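Local coordinates for protein transcriptional activator TenA-1 (Sulfolobus solfataricus P2, PDB 2QZC) that is a putative TenA-like thiaminase with a heme oxygenase-like fold and probably acts on thiamin or related pyrimidine compounds, at residues A[110-113]-A[114-118]; A[198-201]-A[202-206]. One frame throughout, in Å; residues are numbered along the deposited sequence.

Contact 1: residues A[110-113]-A[114-118]; sequences LINY and AYTRH
Thr116 OG1 sits among three partners on the helix. The carbonyl oxygens of Tyr113 and Asn112 lie 3.0 and 3.1 Å from Thr116 OG1, either of them a possible acceptor for its proton, while in one of the two modelled conformers of Arg117 its NH1 donates to Thr116 OG1 at 3.2 Å. This OG1 stands between the backbone N and the carbonyl carbon (chi1 63°), which turns the hydroxyl back over the preceding turn. Thr116 CG2 then lies 3.5 Å from Asn112 OD1. Asn112 OD1 is buried and finds no polar partner in the model, whereas ND2 of the same amide is held by Gln47 of helix 38-63. Backbone i to i+4 bonds run beneath these side chains, among them Thr116 N to Asn112 O at 2.9 Å.

Tyr113 and Arg117, in that same conformer, make the second side-chain pairing. With CG anti to its backbone N (chi1 -171°), Tyr113 carries its ring toward the next turn, and Arg117 CD packs over one face, 3.9 Å from the centroid of the Tyr113 ring, as a CH-pi contact. The guanidinium follows obliquely over the CE1 side, its plane 36° from that of the ring; Thr116 OG1 meets it at its edge. With an alanine in place of Tyr113, the arginine's aliphatic part would probably lose its aromatic support and the guanidinium would be freer to turn. These i to i+3 and i to i+4 contacts lie along the first turns of helix 110-125, part of the all-helical heme oxygenase-like fold of the TenA family.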
loop_
_atom_site.group_PDB
_atom_site.type_symbol
_atom_site.label_atom_id
_atom_site.label_comp_id
_atom_site.label_asym_id
_atom_site.label_seq_id
_atom_site.Cartn_x
_atom_site.Cartn_y
_atom_site.Cartn_z
ATOM N N LEU A 110 -21.498 -14.474 8.728
ATOM C CA LEU A 110 -21.848 -13.203 9.364
ATOM C C LEU A 110 -20.663 -12.619 10.121
ATOM O O LEU A 110 -20.412 -11.400 10.025
ATOM C CB LEU A 110 -23.024 -13.403 10.334
ATOM C CG LEU A 110 -23.445 -12.182 11.165
ATOM C CD1 LEU A 110 -23.763 -10.993 10.300
ATOM C CD2 LEU A 110 -24.643 -12.519 12.081
ATOM N N ILE A 111 -19.929 -13.436 10.866
ATOM C CA ILE A 111 -18.819 -12.915 11.643
ATOM C C ILE A 111 -17.714 -12.340 10.752
ATOM O O ILE A 111 -17.187 -11.257 11.040
ATOM C CB ILE A 111 -18.234 -13.992 12.566
ATOM C CG1 ILE A 111 -19.264 -14.493 13.559
ATOM C CG2 ILE A 111 -17.029 -13.428 13.353
ATOM C CD1 ILE A 111 -19.812 -13.424 14.517
ATOM N N ASN A 112 -17.384 -13.034 9.666
ATOM C CA ASN A 112 -16.363 -12.531 8.723
ATOM C C ASN A 112 -16.821 -11.226 8.079
ATOM O O ASN A 112 -16.075 -10.238 7.912
ATOM C CB ASN A 112 -16.099 -13.612 7.691
ATOM C CG ASN A 112 -14.868 -13.375 6.847
ATOM O OD1 ASN A 112 -14.080 -12.470 7.115
ATOM N ND2 ASN A 112 -14.707 -14.248 5.820
ATOM N N TYR A 113 -18.099 -11.204 7.691
ATOM C CA TYR A 113 -18.657 -9.980 7.092
ATOM C C TYR A 113 -18.499 -8.802 8.044
ATOM O O TYR A 113 -17.970 -7.722 7.734
ATOM C CB TYR A 113 -20.128 -10.172 6.681
ATOM C CG TYR A 113 -20.603 -8.969 5.878
ATOM C CD1 TYR A 113 -20.286 -8.842 4.545
ATOM C CD2 TYR A 113 -21.307 -7.955 6.454
ATOM C CE1 TYR A 113 -20.646 -7.728 3.810
ATOM C CE2 TYR A 113 -21.676 -6.804 5.712
ATOM C CZ TYR A 113 -21.356 -6.723 4.389
ATOM O OH TYR A 113 -21.650 -5.588 3.668
ATOM N N ALA A 114 -18.939 -9.001 9.286
ATOM C CA ALA A 114 -18.847 -7.954 10.294
ATOM C C ALA A 114 -17.406 -7.525 10.575
ATOM O O ALA A 114 -17.106 -6.323 10.711
ATOM C CB ALA A 114 -19.503 -8.459 11.622
ATOM N N TYR A 115 -16.522 -8.497 10.687
ATOM C CA TYR A 115 -15.123 -8.255 11.030
ATOM C C TYR A 115 -14.442 -7.433 9.931
ATOM O O TYR A 115 -13.739 -6.419 10.201
ATOM C CB TYR A 115 -14.417 -9.563 11.288
ATOM C CG TYR A 115 -13.037 -9.522 11.936
ATOM C CD1 TYR A 115 -12.421 -8.355 12.401
ATOM C CD2 TYR A 115 -12.398 -10.738 12.202
ATOM C CE1 TYR A 115 -11.173 -8.377 13.026
ATOM C CE2 TYR A 115 -11.162 -10.763 12.858
ATOM C CZ TYR A 115 -10.548 -9.577 13.272
ATOM O OH TYR A 115 -9.317 -9.629 13.894
ATOM N N THR A 116 -14.662 -7.860 8.691
ATOM C CA THR A 116 -14.091 -7.075 7.583
ATOM C C THR A 116 -14.653 -5.652 7.553
ATOM O O THR A 116 -13.913 -4.702 7.327
ATOM C CB THR A 116 -14.238 -7.793 6.236
ATOM O OG1 THR A 116 -15.627 -7.956 5.930
ATOM C CG2 THR A 116 -13.476 -9.122 6.208
ATOM N N ARG A 117 -15.973 -5.487 7.753
ATOM C CA ARG A 117 -16.547 -4.142 7.757
ATOM C C ARG A 117 -16.035 -3.286 8.913
ATOM O O ARG A 117 -15.909 -2.047 8.785
ATOM C CB ARG A 117 -18.081 -4.171 7.632
ATOM C CG ARG A 117 -18.574 -4.232 6.208
ATOM C CD ARG A 117 -18.024 -5.370 5.388
ATOM N NE ARG A 117 -18.556 -5.360 4.031
ATOM C CZ ARG A 117 -18.073 -6.099 3.036
ATOM N NH1 ARG A 117 -17.063 -6.931 3.212
ATOM N NH2 ARG A 117 -18.665 -6.025 1.862
ATOM N N HIS A 118 -15.726 -3.921 10.038
ATOM C CA HIS A 118 -15.091 -3.264 11.219
ATOM C C HIS A 118 -13.723 -2.669 10.812
ATOM O O HIS A 118 -13.423 -1.508 11.083
ATOM C CB HIS A 118 -14.963 -4.341 12.314
ATOM C CG HIS A 118 -14.098 -4.015 13.499
ATOM N ND1 HIS A 118 -14.469 -3.146 14.507
ATOM C CD2 HIS A 118 -12.923 -4.572 13.885
ATOM C CE1 HIS A 118 -13.541 -3.189 15.453
ATOM N NE2 HIS A 118 -12.607 -4.049 15.108
#

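Contact 2: residues A[198-201]-A[202-206]. With IMD (imidazole), chain C.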
loop_
_atom_site.group_PDB
_atom_site.type_symbol
_atom_site.label_atom_id
_atom_site.label_comp_id
_atom_site.label_asym_id
_atom_site.label_seq_id
_atom_site.Cartn_x
_atom_site.Cartn_y
_atom_site.Cartn_z
ATOM N N PHE A 198 -14.163 -10.616 17.608
ATOM C CA PHE A 198 -14.386 -11.117 16.262
ATOM C C PHE A 198 -13.495 -12.327 15.957
ATOM O O PHE A 198 -13.911 -13.227 15.216
ATOM C CB PHE A 198 -14.171 -10.024 15.205
ATOM C CG PHE A 198 -15.233 -8.976 15.169
ATOM C CD1 PHE A 198 -16.535 -9.355 14.891
ATOM C CD2 PHE A 198 -14.938 -7.622 15.186
ATOM C CE1 PHE A 198 -17.561 -8.397 14.796
ATOM C CE2 PHE A 198 -15.911 -6.680 15.130
ATOM C CZ PHE A 198 -17.233 -7.038 14.919
ATOM N N GLU A 199 -12.266 -12.345 16.458
ATOM C CA GLU A 199 -11.378 -13.507 16.264
ATOM C C GLU A 199 -11.966 -14.753 16.897
ATOM O O GLU A 199 -12.014 -15.839 16.292
ATOM C CB GLU A 199 -9.998 -13.220 16.847
ATOM C CG GLU A 199 -9.175 -12.250 16.041
ATOM C CD GLU A 199 -8.727 -12.802 14.708
ATOM O OE1 GLU A 199 -8.781 -14.038 14.480
ATOM O OE2 GLU A 199 -8.295 -11.990 13.847
ATOM N N ILE A 200 -12.431 -14.624 18.145
ATOM C CA ILE A 200 -13.081 -15.741 18.839
ATOM C C ILE A 200 -14.286 -16.232 18.011
ATOM O O ILE A 200 -14.447 -17.451 17.761
ATOM C CB ILE A 200 -13.517 -15.327 20.245
ATOM C CG1 ILE A 200 -12.299 -15.004 21.113
ATOM C CG2 ILE A 200 -14.345 -16.452 20.906
ATOM C CD1 ILE A 200 -12.624 -14.184 22.394
ATOM N N GLY A 201 -15.113 -15.295 17.574
ATOM C CA GLY A 201 -16.260 -15.614 16.749
ATOM C C GLY A 201 -15.897 -16.252 15.432
ATOM O O GLY A 201 -16.619 -17.105 14.915
ATOM N N PHE A 202 -14.772 -15.840 14.858
ATOM C CA PHE A 202 -14.308 -16.387 13.557
ATOM C C PHE A 202 -13.990 -17.884 13.675
ATOM O O PHE A 202 -14.407 -18.686 12.829
ATOM C CB PHE A 202 -13.064 -15.595 13.078
ATOM C CG PHE A 202 -12.793 -15.687 11.605
ATOM C CD1 PHE A 202 -12.125 -16.763 11.052
ATOM C CD2 PHE A 202 -13.205 -14.662 10.759
ATOM C CE1 PHE A 202 -11.935 -16.846 9.618
ATOM C CE2 PHE A 202 -12.959 -14.715 9.393
ATOM C CZ PHE A 202 -12.349 -15.814 8.834
ATOM N N TRP A 203 -13.312 -18.248 14.755
ATOM C CA TRP A 203 -13.019 -19.673 14.991
ATOM C C TRP A 203 -14.310 -20.421 15.304
ATOM O O TRP A 203 -14.481 -21.556 14.851
ATOM C CB TRP A 203 -12.081 -19.860 16.167
ATOM C CG TRP A 203 -10.724 -19.299 16.219
ATOM C CD1 TRP A 203 -10.195 -18.603 17.276
ATOM C CD2 TRP A 203 -9.665 -19.443 15.270
ATOM N NE1 TRP A 203 -8.885 -18.329 17.045
ATOM C CE2 TRP A 203 -8.537 -18.786 15.812
ATOM C CE3 TRP A 203 -9.570 -20.041 13.989
ATOM C CZ2 TRP A 203 -7.291 -18.690 15.129
ATOM C CZ3 TRP A 203 -8.374 -19.964 13.329
ATOM C CH2 TRP A 203 -7.220 -19.285 13.925
ATOM N N ASP A 204 -15.193 -19.844 16.126
ATOM C CA ASP A 204 -16.535 -20.406 16.474
ATOM C C ASP A 204 -17.312 -20.747 15.178
ATOM O O ASP A 204 -17.904 -21.823 15.003
ATOM C CB ASP A 204 -17.466 -19.398 17.254
ATOM C CG ASP A 204 -17.024 -19.015 18.717
ATOM O OD1 ASP A 204 -16.227 -19.744 19.312
ATOM O OD2 ASP A 204 -17.506 -17.931 19.256
ATOM N N ALA A 205 -17.357 -19.772 14.280
ATOM C CA ALA A 205 -18.126 -19.875 13.043
ATOM C C ALA A 205 -17.580 -20.954 12.114
ATOM O O ALA A 205 -18.357 -21.596 11.376
ATOM C CB ALA A 205 -18.172 -18.516 12.335
ATOM N N SER A 206 -16.262 -21.178 12.167
ATOM C CA SER A 206 -15.632 -22.235 11.380
ATOM C C SER A 206 -15.964 -23.601 11.998
ATOM O O SER A 206 -16.303 -24.530 11.261
ATOM C CB SER A 206 -14.135 -21.997 11.216
ATOM O OG SER A 206 -13.884 -20.953 10.277
HETATM N N1 IMD C . -8.308 -13.393 11.432
HETATM C C2 IMD C . -7.398 -13.822 10.587
HETATM N N3 IMD C . -8.029 -14.467 9.623
HETATM C C4 IMD C . -9.344 -14.404 9.844
HETATM C C5 IMD C . -9.540 -13.705 11.007
#
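Phe198 and Phe202 are joined by one of the alpha-helical i to i+4 bonds of helix 186-208, one of the long helices of this heme oxygenase-like fold. Phe202 N reaches Phe198 O at 2.8 Å, and Trp203, Asp204 and Ala205 repeat the step to Glu199, Ile200 and Gly201.

Side-chain packing brings carbon against oxygen. Ile200 CG2 runs alongside the carboxylate of Asp204, 3.9 Å from Asp204 OD2 in one of the two modelled conformers of the aspartate. That carboxylate turns elsewhere for its polar partner, OD1 being hydrogen-bonded to His25. Trp203 lays its indole obliquely near the backbone of the previous turn, with Trp203 CD1 3.5 Å from Glu199 O. Its ring stacks with Phe27, and NE1 is held by Tyr22 O.

Ligand contacts come from Glu199 and Phe202, which both touch the bound imidazole. The glutamate chain bends at chi2 (-69°) to bring its carboxylate to the ligand, and OE2 is also hydrogen-bonded to Tyr115 OH. Asp48 is a further hydrogen-bonding partner of the imidazole. Although probably from the crystallisation liquor, this molecule is consistent with a small-molecule pocket as in TenA relatives. IMD N1 donates to Glu199 OE2 at 2.8 Å and 163°, while IMD C4 stands 3.4 Å above the plane of the Phe202 ring, over its centre.

Contact 1 comes first along the chain, at the start of helix 110-125, and contact 2 follows near the far end of helix 186-208; their centres are about 11 Å apart, within the same TenA-type helical fold. The two helices pack against each other directly. Tyr115 OH and Glu199 OE2 lie 2.6 Å apart in a probable hydrogen bond, and Asn112 OD1 comes within 3.4 Å of Phe202 CE2. Phe198 of contact 2 packs on Tyr115 and His118 of contact 1. With the Tyr115 side chain about 4 Å from the imidazole that Glu199 binds, both helices border this site, consistent with a pocket in the helical bundle, to which helix 38-63 also contributes through Asp48.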